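Local coordinates for protein superoxide dismutase (Chaetomium thermophilum, PDB 4BR6) that probably protects cells from superoxide by converting it, at a manganese centre, into hydrogen peroxide and dioxygen, at residues B[74-79]-B[153-158]. Sequence-based numbering, arbitrary orientation.
Sequences HTLFWE and LVPLMG. With MN3 (manganese (III) ion), chain I.
F77 and G158 bring the backbones closest, their CA atoms 5.8 Å apart, where the last turns of helix 61-79 pass over strand 153-160, outermost in this chain's antiparallel sheet. L76 reaches toward the strand with its CD1 branch to CG of the P155 ring, 3.7 Å away, the two side chains crossing at about a right angle; W128 of the adjoining strand touches both. F77 instead meets backbone: its CD1 lies 3.4 Å from G158 O, which sits at the ring edge, near its plane. CG lies anti to the backbone N (chi1 -168°), which carries the ring toward the G158 carbonyl although the CB itself is not aimed at the strand. The F77 side chain also lies close to those of the metal ligands H26 and D160. Just before G158, L156 and M157 together lie opposite L129 of the neighbouring strand, a classic beta bulge, and helix 187-195 packs on their side chains. From the same helical turn as F77, H74 NE2 binds manganese at 2.4 Å, while its ND1 is hydrogen-bonded to G70 O. H26, D160 and H164 are the other protein ligands, and a water O completes the set at 2.5 Å from manganese. Burying 128 Å², both sides summed, this apolar and carbonyl-to-ring-edge contact joins the alpha-hairpin and C-terminal domains beside the manganese site, to which both contribute ligands; the carbonyl's partial charge probably suits the electropositive rim of the phenyl ring.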
loop_
_atom_site.group_PDB
_atom_site.type_symbol
_atom_site.label_atom_id
_atom_site.label_comp_id
_atom_site.label_asym_id
_atom_site.label_seq_id
_atom_site.Cartn_x
_atom_site.Cartn_y
_atom_site.Cartn_z
ATOM N N HIS B 74 -13.829 -15.187 3.648
ATOM C CA HIS B 74 -15.227 -15.411 3.982
ATOM C C HIS B 74 -15.509 -16.873 4.267
ATOM O O HIS B 74 -16.327 -17.182 5.134
ATOM C CB HIS B 74 -16.129 -14.900 2.878
ATOM C CG HIS B 74 -16.071 -13.419 2.719
ATOM N ND1 HIS B 74 -15.070 -12.794 2.015
ATOM C CD2 HIS B 74 -16.854 -12.441 3.217
ATOM C CE1 HIS B 74 -15.261 -11.488 2.054
ATOM N NE2 HIS B 74 -16.340 -11.247 2.771
ATOM N N THR B 75 -14.846 -17.767 3.542
ATOM C CA THR B 75 -15.004 -19.192 3.806
ATOM C C THR B 75 -14.690 -19.493 5.256
ATOM O O THR B 75 -15.497 -20.106 5.955
ATOM C CB THR B 75 -14.120 -20.057 2.906
ATOM O OG1 THR B 75 -14.655 -20.021 1.577
ATOM C CG2 THR B 75 -14.106 -21.505 3.399
ATOM N N LEU B 76 -13.514 -19.074 5.711
ATOM C CA LEU B 76 -13.142 -19.262 7.108
ATOM C C LEU B 76 -14.070 -18.517 8.072
ATOM O O LEU B 76 -14.376 -19.025 9.141
ATOM C CB LEU B 76 -11.710 -18.803 7.354
ATOM C CG LEU B 76 -10.609 -19.574 6.637
ATOM C CD1 LEU B 76 -9.275 -18.930 6.980
ATOM C CD2 LEU B 76 -10.602 -21.031 7.012
ATOM N N PHE B 77 -14.495 -17.311 7.699
ATOM C CA PHE B 77 -15.395 -16.508 8.532
ATOM C C PHE B 77 -16.672 -17.290 8.891
ATOM O O PHE B 77 -17.009 -17.427 10.059
ATOM C CB PHE B 77 -15.764 -15.198 7.821
ATOM C CG PHE B 77 -16.459 -14.183 8.701
ATOM C CD1 PHE B 77 -16.037 -13.938 10.002
ATOM C CD2 PHE B 77 -17.522 -13.438 8.208
ATOM C CE1 PHE B 77 -16.676 -13.000 10.784
ATOM C CE2 PHE B 77 -18.157 -12.494 9.002
ATOM C CZ PHE B 77 -17.734 -12.276 10.276
ATOM N N TRP B 78 -17.372 -17.814 7.888
ATOM C CA TRP B 78 -18.602 -18.545 8.143
ATOM C C TRP B 78 -18.360 -19.724 9.069
ATOM O O TRP B 78 -19.185 -20.024 9.938
ATOM C CB TRP B 78 -19.213 -19.078 6.849
ATOM C CG TRP B 78 -19.370 -18.101 5.747
ATOM C CD1 TRP B 78 -19.122 -18.336 4.446
ATOM C CD2 TRP B 78 -19.823 -16.740 5.834
ATOM N NE1 TRP B 78 -19.374 -17.221 3.712
ATOM C CE2 TRP B 78 -19.801 -16.221 4.535
ATOM C CE3 TRP B 78 -20.226 -15.913 6.876
ATOM C CZ2 TRP B 78 -20.175 -14.915 4.244
ATOM C CZ3 TRP B 78 -20.601 -14.618 6.587
ATOM C CH2 TRP B 78 -20.573 -14.133 5.285
ATOM N N GLU B 79 -17.229 -20.393 8.862
ATOM C CA GLU B 79 -16.867 -21.559 9.650
ATOM C C GLU B 79 -16.645 -21.235 11.116
ATOM O O GLU B 79 -16.900 -22.093 11.965
ATOM C CB GLU B 79 -15.593 -22.188 9.107
ATOM C CG GLU B 79 -15.726 -22.833 7.763
ATOM C CD GLU B 79 -14.418 -23.474 7.339
ATOM O OE1 GLU B 79 -13.416 -23.298 8.070
ATOM O OE2 GLU B 79 -14.381 -24.144 6.289
ATOM N N LEU B 153 2.252 -17.381 9.101
ATOM C CA LEU B 153 1.108 -17.347 9.998
ATOM C C LEU B 153 -0.091 -18.079 9.425
ATOM O O LEU B 153 -0.368 -18.010 8.227
ATOM C CB LEU B 153 0.710 -15.908 10.289
ATOM C CG LEU B 153 1.715 -15.080 11.078
ATOM C CD1 LEU B 153 1.077 -13.737 11.344
ATOM C CD2 LEU B 153 2.113 -15.779 12.361
ATOM N N VAL B 154 -0.807 -18.765 10.309
ATOM C CA VAL B 154 -1.962 -19.563 9.929
ATOM C C VAL B 154 -3.182 -18.943 10.605
ATOM O O VAL B 154 -3.173 -18.725 11.816
ATOM C CB VAL B 154 -1.799 -21.041 10.374
ATOM C CG1 VAL B 154 -2.897 -21.899 9.754
ATOM C CG2 VAL B 154 -0.404 -21.583 9.998
ATOM N N PRO B 155 -4.226 -18.628 9.833
ATOM C CA PRO B 155 -5.361 -17.978 10.499
ATOM C C PRO B 155 -6.207 -18.979 11.303
ATOM O O PRO B 155 -6.395 -20.104 10.842
ATOM C CB PRO B 155 -6.152 -17.385 9.327
ATOM C CG PRO B 155 -5.804 -18.264 8.147
ATOM C CD PRO B 155 -4.400 -18.711 8.370
ATOM N N LEU B 156 -6.710 -18.573 12.467
ATOM C CA LEU B 156 -7.490 -19.462 13.323
ATOM C C LEU B 156 -8.897 -18.911 13.568
ATOM O O LEU B 156 -9.850 -19.656 13.739
ATOM C CB LEU B 156 -6.794 -19.652 14.670
ATOM C CG LEU B 156 -5.414 -20.297 14.705
ATOM C CD1 LEU B 156 -5.048 -20.577 16.157
ATOM C CD2 LEU B 156 -5.322 -21.575 13.856
ATOM N N MET B 157 -9.014 -17.595 13.633
ATOM C CA MET B 157 -10.292 -16.972 13.934
ATOM C C MET B 157 -10.283 -15.571 13.349
ATOM O O MET B 157 -9.441 -14.765 13.714
ATOM C CB MET B 157 -10.499 -16.926 15.449
ATOM C CG MET B 157 -11.914 -16.596 15.882
ATOM S SD MET B 157 -12.386 -14.889 15.547
ATOM C CE MET B 157 -11.524 -14.013 16.869
ATOM N N GLY B 158 -11.211 -15.294 12.439
ATOM C CA GLY B 158 -11.290 -13.997 11.795
ATOM C C GLY B 158 -12.570 -13.248 12.108
ATOM O O GLY B 158 -13.616 -13.856 12.332
HETATM MN MN MN3 I . -16.969 -9.311 4.035
HETATM O O HOH W 1 -15.231 -8.042 2.723
#